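Local atomic coordinates of Rio2 kinase (Chaetomium thermophilum, PDB entry 4GYI), a protein that is an atypical RIO-family protein kinase of pre-40S ribosome maturation that binds ADP and magnesium and, in this complex, carries a phosphoaspartate. Residues G225-D230 with Q261-D266. Sequence-based numbering, arbitrary orientation.
Sequences GLIHGD and QMVSMD
The two-stranded antiparallel ribbon at the start of the kinase catalytic loop pairs I227 with V263 and carries H228-G229-D230, the RIO counterpart of the HRD motif, beside the segment that follows the metal-binding aspartate, here phosphorylated. I227 N gives its hydrogen to V263 O at 2.7 Å, V263 N returns one to I227 O at 2.9 Å, and M265 N donates to the carbonyl O of G225, the C-prime glycine of the Schellman motif ending helix 207-223. On one face I227 CB rests on V263 CG2 and the bent chain of M265 brings SD to 3.4 Å from I227 CG1; on the other, L226 CD1 meets M262 SD where both residues pack on F166 and L170 of helix 149-172. Nearer the nucleotide, Q261 (chi1 75°) bends at chi2 (-60°), bringing NE2 to H228 O at 2.9 Å and over one imidazole face, amide and ring 34° apart. NE2 also hydrogen-bonds the backbone O of phosphorylated D258; an alanine in place of Q261 would probably leave both carbonyls without this donor and the H228 ring without its packed amide. D230, its OD2 salt-bridged to R343, sets CB against Q261 CD, and its backbone N donates in the ring plane to H228 ND1 at 3.0 Å.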
ATOM      1  N   GLY A 225      -2.311  -1.112 -20.816  1.00 42.57           N
ATOM      2  CA  GLY A 225      -0.878  -0.993 -20.580  1.00 42.37           C
ATOM      3  C   GLY A 225      -0.356  -1.557 -19.263  1.00 47.57           C
ATOM      4  O   GLY A 225       0.809  -1.364 -18.915  1.00 52.63           O
ATOM      5  N   LEU A 226      -1.199  -2.278 -18.536  1.00 40.19           N
ATOM      6  CA  LEU A 226      -0.824  -2.736 -17.199  1.00 39.99           C
ATOM      7  C   LEU A 226      -0.811  -4.253 -16.999  1.00 50.19           C
ATOM      8  O   LEU A 226      -1.584  -5.000 -17.624  1.00 48.78           O
ATOM      9  CB  LEU A 226      -1.741  -2.114 -16.157  1.00 35.29           C
ATOM     10  CG  LEU A 226      -1.572  -0.607 -15.981  1.00 43.96           C
ATOM     11  CD1 LEU A 226      -2.686  -0.071 -15.122  1.00 45.96           C
ATOM     12  CD2 LEU A 226      -0.215  -0.300 -15.363  1.00 43.81           C
ATOM     13  N   ILE A 227       0.084  -4.681 -16.110  1.00 31.29           N
ATOM     14  CA  ILE A 227       0.113  -6.035 -15.601  1.00 30.88           C
ATOM     15  C   ILE A 227       0.150  -5.923 -14.082  1.00 38.52           C
ATOM     16  O   ILE A 227       1.019  -5.239 -13.520  1.00 33.04           O
ATOM     17  CB  ILE A 227       1.371  -6.751 -16.059  1.00 30.91           C
ATOM     18  CG1 ILE A 227       1.337  -6.963 -17.571  1.00 32.43           C
ATOM     19  CG2 ILE A 227       1.538  -8.071 -15.324  1.00 27.51           C
ATOM     20  CD1 ILE A 227       2.662  -7.388 -18.113  1.00 37.72           C
ATOM     21  N   HIS A 228      -0.792  -6.583 -13.422  1.00 35.88           N
ATOM     22  CA  HIS A 228      -0.978  -6.435 -11.977  1.00 37.67           C
ATOM     23  C   HIS A 228       0.259  -6.889 -11.210  1.00 31.72           C
ATOM     24  O   HIS A 228       0.778  -6.145 -10.380  1.00 31.41           O
ATOM     25  CB  HIS A 228      -2.226  -7.193 -11.518  1.00 30.45           C
ATOM     26  CG  HIS A 228      -2.533  -7.036 -10.060  1.00 32.20           C
ATOM     27  ND1 HIS A 228      -1.867  -7.742  -9.081  1.00 34.22           N
ATOM     28  CD2 HIS A 228      -3.464  -6.289  -9.419  1.00 25.84           C
ATOM     29  CE1 HIS A 228      -2.358  -7.417  -7.897  1.00 33.31           C
ATOM     30  NE2 HIS A 228      -3.331  -6.541  -8.072  1.00 25.56           N
ATOM     31  N   GLY A 229       0.753  -8.084 -11.529  1.00 26.88           N
ATOM     32  CA  GLY A 229       2.012  -8.571 -10.981  1.00 25.39           C
ATOM     33  C   GLY A 229       1.865  -9.369  -9.689  1.00 30.67           C
ATOM     34  O   GLY A 229       2.813 -10.010  -9.237  1.00 32.84           O
ATOM     35  N   ASP A 230       0.684  -9.334  -9.082  1.00 29.36           N
ATOM     36  CA  ASP A 230       0.440 -10.154  -7.894  1.00 31.08           C
ATOM     37  C   ASP A 230      -1.039 -10.568  -7.883  1.00 36.96           C
ATOM     38  O   ASP A 230      -1.739 -10.445  -6.878  1.00 26.69           O
ATOM     39  CB  ASP A 230       0.841  -9.372  -6.637  1.00 31.94           C
ATOM     40  CG  ASP A 230       0.894 -10.241  -5.401  1.00 49.07           C
ATOM     41  OD1 ASP A 230       0.973 -11.480  -5.565  1.00 43.79           O
ATOM     42  OD2 ASP A 230       0.842  -9.683  -4.276  1.00 51.91           O
ATOM     43  N   GLN A 261       2.934  -3.063  -6.916  1.00 32.38           N
ATOM     44  CA  GLN A 261       3.833  -3.850  -7.772  1.00 34.94           C
ATOM     45  C   GLN A 261       3.469  -3.868  -9.265  1.00 30.24           C
ATOM     46  O   GLN A 261       4.171  -4.480 -10.061  1.00 31.58           O
ATOM     47  CB  GLN A 261       3.999  -5.293  -7.248  1.00 33.94           C
ATOM     48  CG  GLN A 261       2.796  -6.214  -7.492  1.00 27.20           C
ATOM     49  CD  GLN A 261       1.524  -5.690  -6.821  1.00 35.57           C
ATOM     50  OE1 GLN A 261       1.532  -5.318  -5.648  1.00 39.06           O
ATOM     51  NE2 GLN A 261       0.442  -5.628  -7.577  1.00 27.47           N
ATOM     52  N   MET A 262       2.390  -3.203  -9.646  1.00 27.74           N
ATOM     53  CA  MET A 262       2.001  -3.152 -11.053  1.00 30.73           C
ATOM     54  C   MET A 262       3.108  -2.735 -11.993  1.00 35.45           C
ATOM     55  O   MET A 262       3.912  -1.871 -11.678  1.00 39.00           O
ATOM     56  CB  MET A 262       0.850  -2.193 -11.257  1.00 36.55           C
ATOM     57  CG  MET A 262      -0.429  -2.693 -10.722  1.00 42.36           C
ATOM     58  SD  MET A 262      -1.720  -1.761 -11.521  1.00 42.85           S
ATOM     59  CE  MET A 262      -2.779  -3.116 -11.987  1.00 31.65           C
ATOM     60  N   VAL A 263       3.149  -3.365 -13.158  1.00 43.26           N
ATOM     61  CA  VAL A 263       4.157  -3.025 -14.149  1.00 45.23           C
ATOM     62  C   VAL A 263       3.504  -2.782 -15.497  1.00 51.58           C
ATOM     63  O   VAL A 263       2.412  -3.291 -15.780  1.00 47.41           O
ATOM     64  CB  VAL A 263       5.239  -4.112 -14.287  1.00 44.83           C
ATOM     65  CG1 VAL A 263       5.817  -4.452 -12.936  1.00 44.08           C
ATOM     66  CG2 VAL A 263       4.673  -5.355 -14.933  1.00 41.27           C
ATOM     67  N   SER A 264       4.178  -1.988 -16.321  1.00 45.30           N
ATOM     68  CA  SER A 264       3.687  -1.697 -17.654  1.00 42.62           C
ATOM     69  C   SER A 264       3.836  -2.896 -18.573  1.00 43.69           C
ATOM     70  O   SER A 264       4.754  -3.697 -18.409  1.00 46.04           O
ATOM     71  CB  SER A 264       4.457  -0.516 -18.237  1.00 48.22           C
ATOM     72  OG  SER A 264       4.450  -0.583 -19.637  1.00 45.11           O
ATOM     73  N   MET A 265       2.959  -3.007 -19.566  1.00 41.14           N
ATOM     74  CA  MET A 265       3.103  -4.065 -20.565  1.00 40.62           C
ATOM     75  C   MET A 265       4.403  -3.911 -21.354  1.00 47.71           C
ATOM     76  O   MET A 265       4.804  -4.816 -22.081  1.00 48.21           O
ATOM     77  CB  MET A 265       1.910  -4.094 -21.529  1.00 37.25           C
ATOM     78  CG  MET A 265       0.645  -4.687 -20.949  1.00 33.06           C
ATOM     79  SD  MET A 265       0.619  -6.494 -20.896  1.00 45.23           S
ATOM     80  CE  MET A 265       0.688  -6.842 -22.669  1.00 45.46           C
ATOM     81  N   ASP A 266       5.053  -2.759 -21.210  1.00 51.33           N
ATOM     82  CA  ASP A 266       6.333  -2.496 -21.868  1.00 61.26           C
ATOM     83  C   ASP A 266       7.536  -2.884 -21.008  1.00 60.52           C
ATOM     84  O   ASP A 266       8.670  -2.604 -21.384  1.00 52.11           O
ATOM     85  CB  ASP A 266       6.454  -1.011 -22.228  1.00 62.66           C
ATOM     86  CG  ASP A 266       5.612  -0.630 -23.426  1.00 70.81           C
ATOM     87  OD1 ASP A 266       5.475  -1.459 -24.351  1.00 72.81           O
ATOM     88  OD2 ASP A 266       5.089   0.503 -23.441  1.00 75.32           O
TER